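Side-chain contact in hydrolase, alpha/beta hydrolase FOLD family (Staphylococcus aureus, PDB 2XMZ), which probably catalyses, as the MenH synthase of menaquinone biosynthesis, the formation of 2-succinyl-6-hydroxy-2,4-cyclohexadiene-1-carboxylate: residues Y100-H105 with K204-P209. Residues are numbered along the deposited sequence; the frame is centred on the assembly and turned at random.
Sequences YAINGH and KEIKVP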
ATOM      1  N   TYR A 100      -6.694   5.591  -6.733  1.00 21.42           N
ATOM      2  CA  TYR A 100      -6.789   5.036  -8.049  1.00 21.43           C
ATOM      3  C   TYR A 100      -8.164   4.438  -8.320  1.00 21.18           C
ATOM      4  O   TYR A 100      -8.676   4.589  -9.419  1.00 21.32           O
ATOM      5  CB  TYR A 100      -5.703   3.995  -8.345  1.00 20.56           C
ATOM      6  CG  TYR A 100      -5.605   3.756  -9.827  1.00 23.12           C
ATOM      7  CD1 TYR A 100      -4.798   4.571 -10.632  1.00 23.80           C
ATOM      8  CD2 TYR A 100      -6.367   2.754 -10.449  1.00 24.74           C
ATOM      9  CE1 TYR A 100      -4.730   4.360 -12.007  1.00 23.70           C
ATOM     10  CE2 TYR A 100      -6.300   2.537 -11.793  1.00 25.26           C
ATOM     11  CZ  TYR A 100      -5.482   3.357 -12.575  1.00 26.00           C
ATOM     12  OH  TYR A 100      -5.428   3.140 -13.925  1.00 27.67           O
ATOM     13  N   ALA A 101      -8.747   3.766  -7.329  1.00 20.71           N
ATOM     14  CA  ALA A 101     -10.106   3.212  -7.469  1.00 21.93           C
ATOM     15  C   ALA A 101     -11.113   4.293  -7.803  1.00 22.90           C
ATOM     16  O   ALA A 101     -12.094   4.027  -8.489  1.00 22.41           O
ATOM     17  CB  ALA A 101     -10.547   2.460  -6.192  1.00 21.08           C
ATOM     18  N   ILE A 102     -10.878   5.502  -7.281  1.00 23.01           N
ATOM     19  CA  ILE A 102     -11.789   6.635  -7.465  1.00 23.47           C
ATOM     20  C   ILE A 102     -11.481   7.471  -8.717  1.00 24.51           C
ATOM     21  O   ILE A 102     -12.394   7.960  -9.385  1.00 24.86           O
ATOM     22  CB  ILE A 102     -11.731   7.555  -6.215  1.00 23.53           C
ATOM     23  CG1 ILE A 102     -12.287   6.811  -4.996  1.00 24.38           C
ATOM     24  CG2 ILE A 102     -12.477   8.879  -6.439  1.00 22.96           C
ATOM     25  CD1 ILE A 102     -11.860   7.394  -3.644  1.00 22.76           C
ATOM     26  N   ASN A 103     -10.197   7.628  -9.024  1.00 23.09           N
ATOM     27  CA  ASN A 103      -9.757   8.587 -10.028  1.00 24.58           C
ATOM     28  C   ASN A 103      -8.996   7.981 -11.179  1.00 24.77           C
ATOM     29  O   ASN A 103      -8.744   8.674 -12.166  1.00 26.15           O
ATOM     30  CB  ASN A 103      -8.876   9.650  -9.379  1.00 24.63           C
ATOM     31  CG  ASN A 103      -9.640  10.500  -8.393  1.00 25.38           C
ATOM     32  OD1 ASN A 103     -10.542  11.229  -8.768  1.00 28.60           O
ATOM     33  ND2 ASN A 103      -9.281  10.403  -7.128  1.00 25.80           N
ATOM     34  N   GLY A 104      -8.633   6.700 -11.065  1.00 24.05           N
ATOM     35  CA  GLY A 104      -7.841   6.032 -12.112  1.00 24.25           C
ATOM     36  C   GLY A 104      -8.544   5.899 -13.450  1.00 25.37           C
ATOM     37  O   GLY A 104      -9.780   5.909 -13.538  1.00 25.98           O
ATOM     38  N   HIS A 105      -7.757   5.751 -14.500  1.00 25.63           N
ATOM     39  CA  HIS A 105      -8.305   5.798 -15.837  1.00 27.55           C
ATOM     40  C   HIS A 105      -8.486   4.413 -16.447  1.00 28.00           C
ATOM     41  O   HIS A 105      -9.180   4.251 -17.455  1.00 29.50           O
ATOM     42  CB  HIS A 105      -7.514   6.801 -16.695  1.00 29.50           C
ATOM     43  CG  HIS A 105      -7.568   8.203 -16.142  1.00 30.49           C
ATOM     44  ND1 HIS A 105      -6.527   8.768 -15.427  1.00 29.60           N
ATOM     45  CD2 HIS A 105      -8.568   9.122 -16.136  1.00 32.04           C
ATOM     46  CE1 HIS A 105      -6.867   9.986 -15.042  1.00 32.23           C
ATOM     47  NE2 HIS A 105      -8.105  10.222 -15.449  1.00 33.80           N
ATOM     48  N   LYS A 204     -17.931   6.065  -1.369  1.00 25.83           N
ATOM     49  CA  LYS A 204     -19.177   5.545  -1.900  1.00 27.16           C
ATOM     50  C   LYS A 204     -19.162   5.405  -3.424  1.00 26.88           C
ATOM     51  O   LYS A 204     -19.980   4.693  -3.979  1.00 27.43           O
ATOM     52  CB  LYS A 204     -20.395   6.376  -1.442  1.00 28.99           C
ATOM     53  CG  LYS A 204     -20.402   7.821  -1.887  1.00 30.53           C
ATOM     54  CD  LYS A 204     -21.609   8.529  -1.286  1.00 34.58           C
ATOM     55  CE  LYS A 204     -21.317   9.970  -0.999  1.00 38.50           C
ATOM     56  NZ  LYS A 204     -21.029  10.724  -2.246  1.00 43.75           N
ATOM     57  N   GLU A 205     -18.207   6.053  -4.085  1.00 25.59           N
ATOM     58  CA  GLU A 205     -18.092   5.955  -5.527  1.00 25.62           C
ATOM     59  C   GLU A 205     -17.454   4.642  -5.935  1.00 24.95           C
ATOM     60  O   GLU A 205     -17.557   4.247  -7.072  1.00 25.38           O
ATOM     61  CB  GLU A 205     -17.247   7.100  -6.076  1.00 25.19           C
ATOM     62  CG  GLU A 205     -17.671   8.473  -5.577  1.00 26.39           C
ATOM     63  CD  GLU A 205     -16.987   9.574  -6.352  1.00 27.16           C
ATOM     64  OE1 GLU A 205     -17.188  10.754  -6.015  1.00 29.39           O
ATOM     65  OE2 GLU A 205     -16.228   9.250  -7.289  1.00 28.20           O
ATOM     66  N   ILE A 206     -16.787   3.968  -5.009  1.00 24.17           N
ATOM     67  CA  ILE A 206     -16.048   2.745  -5.336  1.00 24.34           C
ATOM     68  C   ILE A 206     -17.054   1.607  -5.381  1.00 25.05           C
ATOM     69  O   ILE A 206     -17.522   1.187  -4.347  1.00 25.50           O
ATOM     70  CB  ILE A 206     -14.943   2.453  -4.260  1.00 22.11           C
ATOM     71  CG1 ILE A 206     -13.912   3.577  -4.229  1.00 23.13           C
ATOM     72  CG2 ILE A 206     -14.243   1.093  -4.523  1.00 21.85           C
ATOM     73  CD1 ILE A 206     -12.895   3.382  -3.134  1.00 19.00           C
ATOM     74  N   LYS A 207     -17.387   1.112  -6.570  1.00 26.79           N
ATOM     75  CA  LYS A 207     -18.445   0.112  -6.699  1.00 28.56           C
ATOM     76  C   LYS A 207     -17.949  -1.335  -6.782  1.00 28.64           C
ATOM     77  O   LYS A 207     -18.760  -2.255  -6.724  1.00 29.88           O
ATOM     78  CB  LYS A 207     -19.335   0.389  -7.922  1.00 30.90           C
ATOM     79  CG  LYS A 207     -19.785   1.829  -8.120  1.00 33.82           C
ATOM     80  CD  LYS A 207     -20.547   2.380  -6.932  1.00 36.50           C
ATOM     81  CE  LYS A 207     -21.020   3.787  -7.259  1.00 39.88           C
ATOM     82  NZ  LYS A 207     -21.539   4.494  -6.062  1.00 42.07           N
ATOM     83  N   VAL A 208     -16.639  -1.536  -6.944  1.00 26.78           N
ATOM     84  CA  VAL A 208     -16.091  -2.877  -7.165  1.00 26.15           C
ATOM     85  C   VAL A 208     -16.037  -3.638  -5.841  1.00 25.54           C
ATOM     86  O   VAL A 208     -16.000  -3.021  -4.777  1.00 24.18           O
ATOM     87  CB  VAL A 208     -14.686  -2.842  -7.866  1.00 25.86           C
ATOM     88  CG1 VAL A 208     -14.813  -2.249  -9.286  1.00 26.85           C
ATOM     89  CG2 VAL A 208     -13.648  -2.090  -7.040  1.00 23.39           C
ATOM     90  N   PRO A 209     -16.067  -4.983  -5.901  1.00 26.08           N
ATOM     91  CA  PRO A 209     -15.878  -5.719  -4.661  1.00 26.03           C
ATOM     92  C   PRO A 209     -14.576  -5.293  -3.980  1.00 24.54           C
ATOM     93  O   PRO A 209     -13.537  -5.216  -4.634  1.00 23.87           O
ATOM     94  CB  PRO A 209     -15.809  -7.173  -5.122  1.00 26.55           C
ATOM     95  CG  PRO A 209     -16.686  -7.185  -6.398  1.00 28.99           C
ATOM     96  CD  PRO A 209     -16.441  -5.851  -7.036  1.00 27.36           C
TER
HETATM   97  O   HOH W   1     -14.791   4.845  -8.486  1.00 28.13           O
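In this alpha/beta hydrolase fold, A101 and I102, in the last turn of helix 92-103, pack against I206 in the loop that leads into strand 210-215. With CG1 anti to the carbonyl carbon (chi1 -62°) and the chain extended beyond it, I206 reaches A101 with CD1. CD1 sits 4.0 Å from A101 CB. I206 CG1 meets I102 CG1 at 3.7 Å, and the two isoleucine side chains cross at about a right angle. Helix 92-103 follows strand 84-90 and the probable nucleophile elbow; the contact lies at the other end of the helix, away from the elbow. L111 of strand 110-114, a neighbour of strand 210-215 in the sheet, touches both A101 and I206. The E205 chain, extended beyond CG, brings OE2 to 3.9 Å from I102 CG2, a van der Waals contact. The carboxylate has its polar partner in R202, which forms a salt bridge with OE1 and also touches I102. A water joins the backbones beside the apolar patch. It donates to A101 O at 2.8 Å and to E205 O at 3.2 Å. Within the loop, K207 NZ bonds to K204 O at 2.6 Å, tilted 22° from the carbonyl plane.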